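PDB 3ELE: amino Transferase from Eubacterium rectale, which probably transfers amino groups between amino acids and keto acids with the help of pyridoxal-5'-phosphate, as a class I and II aminotransferase. Local coordinates for residues F22-K27 and D356-A361; F232-Y237 and L261-V266. All coordinates share one frame; numbering follows the deposited sequence.

Overall arrangement
Contact 1 joins helix 17-32, near the start of the chain, to strands 357-358 and 360-361, near its end. Contact 2 joins two loops of the middle of the chain, one leading into strand 240-245 and the other leaving strand 258-261. It is therefore nested inside the long loop that contact 1 closes. The two lie on opposite sides of the chain's centre, their centres about 40 Å apart and their nearest atoms about 26 Å. They share no helix, strand or sheet. Contact 2 lies at the ends of two inner strands of the mixed sheet of the large, cofactor-binding domain. Contact 1 belongs to the small domain, which in this fold is built from both chain ends.

Contact 1 (F22-K27 and D356-A361); sequences FEYGKK and DVLIVA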
# COMPACT_ATOMS: atom_id res chain seq x y z
N PHE A 22 -16.57 4.07 -19.27
CA PHE A 22 -15.28 4.10 -20.00
C PHE A 22 -15.13 2.93 -21.00
O PHE A 22 -14.76 3.16 -22.16
CB PHE A 22 -14.07 4.15 -19.06
CG PHE A 22 -12.76 4.05 -19.78
CD1 PHE A 22 -12.26 5.15 -20.49
CD2 PHE A 22 -12.04 2.85 -19.82
CE1 PHE A 22 -11.04 5.08 -21.20
CE2 PHE A 22 -10.82 2.75 -20.53
CZ PHE A 22 -10.32 3.87 -21.22
N GLU A 23 -15.41 1.71 -20.54
CA GLU A 23 -15.36 0.50 -21.39
C GLU A 23 -16.44 0.52 -22.47
O GLU A 23 -16.20 0.07 -23.59
CB GLU A 23 -15.47 -0.78 -20.56
CG GLU A 23 -14.32 -0.99 -19.55
CD GLU A 23 -12.95 -1.18 -20.21
OE1 GLU A 23 -12.86 -1.95 -21.20
OE2 GLU A 23 -11.97 -0.56 -19.71
N TYR A 24 -17.63 1.03 -22.13
CA TYR A 24 -18.70 1.25 -23.12
C TYR A 24 -18.22 2.14 -24.29
O TYR A 24 -18.54 1.86 -25.45
CB TYR A 24 -19.96 1.84 -22.46
CG TYR A 24 -21.05 2.26 -23.42
CD1 TYR A 24 -21.93 1.32 -23.96
CD2 TYR A 24 -21.22 3.61 -23.79
CE1 TYR A 24 -22.94 1.69 -24.85
CE2 TYR A 24 -22.23 4.00 -24.68
CZ TYR A 24 -23.09 3.04 -25.21
OH TYR A 24 -24.10 3.38 -26.07
N GLY A 25 -17.46 3.20 -23.98
CA GLY A 25 -16.89 4.09 -25.01
C GLY A 25 -15.92 3.40 -25.98
O GLY A 25 -15.90 3.73 -27.17
N LYS A 26 -15.12 2.47 -25.46
CA LYS A 26 -14.20 1.67 -26.28
C LYS A 26 -14.97 0.77 -27.24
O LYS A 26 -14.57 0.63 -28.40
CB LYS A 26 -13.23 0.84 -25.44
CG LYS A 26 -12.27 1.68 -24.61
CD LYS A 26 -11.04 0.89 -24.16
CE LYS A 26 -11.40 -0.26 -23.24
NZ LYS A 26 -10.23 -1.04 -22.69
N LYS A 27 -16.07 0.18 -26.75
CA LYS A 27 -16.98 -0.65 -27.57
C LYS A 27 -17.65 0.20 -28.64
O LYS A 27 -17.80 -0.24 -29.78
CB LYS A 27 -18.02 -1.39 -26.70
CG LYS A 27 -17.40 -2.46 -25.80
CD LYS A 27 -18.41 -3.23 -24.91
CE LYS A 27 -19.01 -2.36 -23.81
NZ LYS A 27 -19.78 -3.10 -22.77
N ASP A 356 -23.35 9.71 -28.17
CA ASP A 356 -22.01 9.27 -27.78
C ASP A 356 -21.20 10.25 -26.92
O ASP A 356 -19.96 10.27 -26.98
CB ASP A 356 -21.24 8.78 -29.02
CG ASP A 356 -21.80 7.50 -29.59
OD1 ASP A 356 -21.77 6.49 -28.84
OD2 ASP A 356 -22.21 7.49 -30.77
N VAL A 357 -21.91 11.00 -26.07
CA VAL A 357 -21.32 11.89 -25.09
C VAL A 357 -21.41 11.13 -23.77
O VAL A 357 -22.52 10.88 -23.28
CB VAL A 357 -22.03 13.25 -25.02
CG1 VAL A 357 -21.49 14.09 -23.86
CG2 VAL A 357 -21.87 13.99 -26.37
N LEU A 358 -20.25 10.78 -23.22
CA LEU A 358 -20.14 9.99 -22.02
C LEU A 358 -19.80 10.91 -20.83
O LEU A 358 -18.66 11.28 -20.60
CB LEU A 358 -19.14 8.84 -22.21
CG LEU A 358 -19.22 8.08 -23.55
CD1 LEU A 358 -18.25 6.91 -23.57
CD2 LEU A 358 -20.62 7.59 -23.83
N ILE A 359 -20.85 11.31 -20.12
CA ILE A 359 -20.77 12.17 -18.94
C ILE A 359 -21.31 11.39 -17.79
O ILE A 359 -22.01 10.41 -17.99
CB ILE A 359 -21.48 13.54 -19.15
CG1 ILE A 359 -22.95 13.39 -19.58
CG2 ILE A 359 -20.72 14.30 -20.18
CD1 ILE A 359 -23.67 14.69 -19.83
N VAL A 360 -21.00 11.83 -16.57
CA VAL A 360 -21.30 11.10 -15.35
C VAL A 360 -22.29 11.85 -14.46
O VAL A 360 -22.04 13.01 -14.13
CB VAL A 360 -19.96 10.87 -14.57
CG1 VAL A 360 -20.19 10.19 -13.24
CG2 VAL A 360 -18.95 10.05 -15.42
N ALA A 361 -23.38 11.19 -14.07
CA ALA A 361 -24.39 11.77 -13.16
C ALA A 361 -23.74 12.05 -11.82
O ALA A 361 -22.95 11.24 -11.35
CB ALA A 361 -25.60 10.85 -12.99
O HOH W 1 -23.62 5.84 -27.04
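Helix 17-32 passes strand 357-358 with Gly25 and Leu358 nearest, their CA atoms 7.4 Å apart, and no hydrogen bond joins the two segments directly. Leu358 points toward the helix and forks over it. Its CD1 rests on the backbone at Gly25, 3.4 Å from Gly25 CA. Gly25 has no side chain to stand between its CA and this methyl, which is consistent with the close approach of the strand. The other branch serves Tyr24: Leu358 CD2 lies 4.0 Å from Tyr24 CD2, at the edge of the ring and near its plane. The two side chains cross at about a right angle. Tyr24 has CG anti to its backbone nitrogen (chi1 173°), which carries the ring off the helix and across to the strand. The strand pairs in parallel with strand 38-39, which follows the helix in the chain, and this places the contact in the small domain of the aminotransferase fold, where a helix from near the N terminus packs on the C-terminal part. With Leu358 cut back to an alanine, a gap is likely to open above Gly25, and the Tyr24 ring edge would probably lose its apolar neighbour. Beyond the ring, a water bridges the segments. It accepts from Tyr24 OH at 2.7 Å, in the plane of the ring, and donates to Asp356 OD1, also at 2.7 Å. Asp356 has positive phi (59°) and is the C' residue of a Schellman motif that ends helix 345-353. Its OD1 also makes a salt bridge with Arg28, one turn beyond Tyr24 on the same helix. Lys353, from the end of helix 345-353, makes a cation-pi contact with the Tyr24 ring.

Contact 2 (F232-Y237 and L261-V266); sequences FVTKYY and LVPDEV
Thr234, Leu261 and Pro263 give up the most surface here, and Phe232 completes two apolar pairs side by side. Thr234 and Pro263 are nearest in the backbone, with CA atoms 7.2 Å apart. Thr234 meets the proline through its methyl: CG2 lies 3.7 Å from Pro263 CG, the outer carbon of the ring. Thr234 CB is the next atom in, 4.0 Å from the same Pro263 CG. The methyl stands anti to the carbonyl carbon, while OG1 sits between backbone N and carbonyl (chi1 68°). That rotation gives the proline the methyl and turns the hydroxyl to the Phe232 ring, where OG1 lies at the edge, in plane. Leu261 reaches the same ring. It comes from the opposite direction to Phe232, and its CD2 lies 3.6 Å from Phe232 CZ. The methyl meets the rim of the ring in its plane, not a face. One polar link runs beside these pairs. A water lies 3.1 Å from Thr234 O and 2.8 Å from Glu265 OE1, and can link the two segments. The segments are shaped by their own turns. Lys235 N bonds to Phe232 O in the 3-10 turn, and Pro263 opens a type I beta turn that ends at Val266. Phe232 also stacks on His93 at the end of helix 79-93. Thr234 rests on Thr240 and Val242 of strand 240-245, while Leu261 pairs through its backbone with Val242. The contact thus lies where strands 240-245 and 258-261 run antiparallel in the large-domain sheet, with Val262 packed on helix 269-282 and Tyr237 on helix 191-208.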
# COMPACT_ATOMS: atom_id res chain seq x y z
N PHE A 232 -3.06 27.26 2.52
CA PHE A 232 -2.45 26.12 3.19
C PHE A 232 -3.13 26.02 4.57
O PHE A 232 -2.85 26.80 5.48
CB PHE A 232 -0.92 26.22 3.29
CG PHE A 232 -0.27 24.87 3.39
CD1 PHE A 232 -0.08 24.09 2.25
CD2 PHE A 232 0.05 24.33 4.62
CE1 PHE A 232 0.47 22.82 2.35
CE2 PHE A 232 0.61 23.07 4.72
CZ PHE A 232 0.81 22.31 3.58
N VAL A 233 -3.98 24.99 4.69
CA VAL A 233 -4.95 24.85 5.81
C VAL A 233 -4.36 24.77 7.22
O VAL A 233 -5.01 25.22 8.18
CB VAL A 233 -5.91 23.66 5.55
CG1 VAL A 233 -7.01 23.56 6.63
CG2 VAL A 233 -6.56 23.79 4.17
N THR A 234 -3.15 24.23 7.34
CA THR A 234 -2.47 24.05 8.64
C THR A 234 -2.22 25.38 9.32
O THR A 234 -2.15 25.43 10.55
CB THR A 234 -1.14 23.25 8.53
OG1 THR A 234 -0.16 24.01 7.81
CG2 THR A 234 -1.39 21.87 7.84
N LYS A 235 -2.08 26.44 8.51
CA LYS A 235 -1.90 27.80 9.01
C LYS A 235 -3.14 28.41 9.65
O LYS A 235 -3.01 29.39 10.39
CB LYS A 235 -1.43 28.73 7.90
CG LYS A 235 -0.13 28.27 7.24
CD LYS A 235 0.68 29.47 6.69
CE LYS A 235 -0.06 30.29 5.67
NZ LYS A 235 0.83 31.31 5.04
N TYR A 236 -4.31 27.87 9.31
CA TYR A 236 -5.62 28.36 9.78
C TYR A 236 -6.25 27.52 10.90
O TYR A 236 -7.06 28.03 11.68
CB TYR A 236 -6.57 28.42 8.57
CG TYR A 236 -6.11 29.39 7.50
CD1 TYR A 236 -5.23 28.98 6.49
CD2 TYR A 236 -6.52 30.74 7.52
CE1 TYR A 236 -4.78 29.88 5.50
CE2 TYR A 236 -6.07 31.65 6.54
CZ TYR A 236 -5.21 31.21 5.54
OH TYR A 236 -4.76 32.09 4.59
N TYR A 237 -5.92 26.23 10.93
CA TYR A 237 -6.47 25.30 11.88
C TYR A 237 -5.35 24.37 12.38
O TYR A 237 -4.65 23.73 11.59
CB TYR A 237 -7.60 24.52 11.20
CG TYR A 237 -8.45 23.72 12.18
CD1 TYR A 237 -9.26 24.38 13.10
CD2 TYR A 237 -8.47 22.33 12.16
CE1 TYR A 237 -10.06 23.67 14.02
CE2 TYR A 237 -9.26 21.61 13.08
CZ TYR A 237 -10.05 22.28 14.00
OH TYR A 237 -10.83 21.60 14.90
N LEU A 261 0.96 14.73 6.22
CA LEU A 261 1.67 15.79 6.92
C LEU A 261 1.00 15.95 8.27
O LEU A 261 -0.21 16.20 8.33
CB LEU A 261 1.58 17.06 6.10
CG LEU A 261 2.14 18.38 6.62
CD1 LEU A 261 3.59 18.28 6.99
CD2 LEU A 261 1.88 19.44 5.55
N VAL A 262 1.78 15.77 9.35
CA VAL A 262 1.30 15.90 10.75
C VAL A 262 2.00 17.13 11.43
O VAL A 262 3.11 16.99 11.95
CB VAL A 262 1.56 14.61 11.57
CG1 VAL A 262 0.98 14.72 12.99
CG2 VAL A 262 0.95 13.39 10.88
N PRO A 263 1.35 18.32 11.44
CA PRO A 263 1.96 19.52 12.08
C PRO A 263 2.25 19.36 13.57
O PRO A 263 1.62 18.55 14.24
CB PRO A 263 0.89 20.61 11.87
CG PRO A 263 0.03 20.12 10.77
CD PRO A 263 0.02 18.64 10.89
N ASP A 264 3.20 20.15 14.07
CA ASP A 264 3.52 20.18 15.49
C ASP A 264 2.36 20.76 16.31
O ASP A 264 2.19 20.36 17.46
CB ASP A 264 4.83 20.96 15.79
CG ASP A 264 6.10 20.18 15.43
OD1 ASP A 264 6.04 19.05 14.90
OD2 ASP A 264 7.19 20.73 15.70
N GLU A 265 1.54 21.63 15.70
CA GLU A 265 0.44 22.32 16.40
C GLU A 265 -0.81 21.48 16.61
O GLU A 265 -1.76 21.98 17.19
CB GLU A 265 0.09 23.66 15.73
CG GLU A 265 1.21 24.72 15.80
CD GLU A 265 2.41 24.39 14.92
OE1 GLU A 265 2.24 23.74 13.87
OE2 GLU A 265 3.54 24.78 15.27
N VAL A 266 -0.84 20.23 16.15
CA VAL A 266 -1.93 19.31 16.50
C VAL A 266 -1.87 19.10 18.02
O VAL A 266 -0.79 19.29 18.61
CB VAL A 266 -1.88 17.96 15.74
CG1 VAL A 266 -2.14 18.17 14.26
CG2 VAL A 266 -0.56 17.20 15.97
O HOH W 2 0.45 24.27 11.79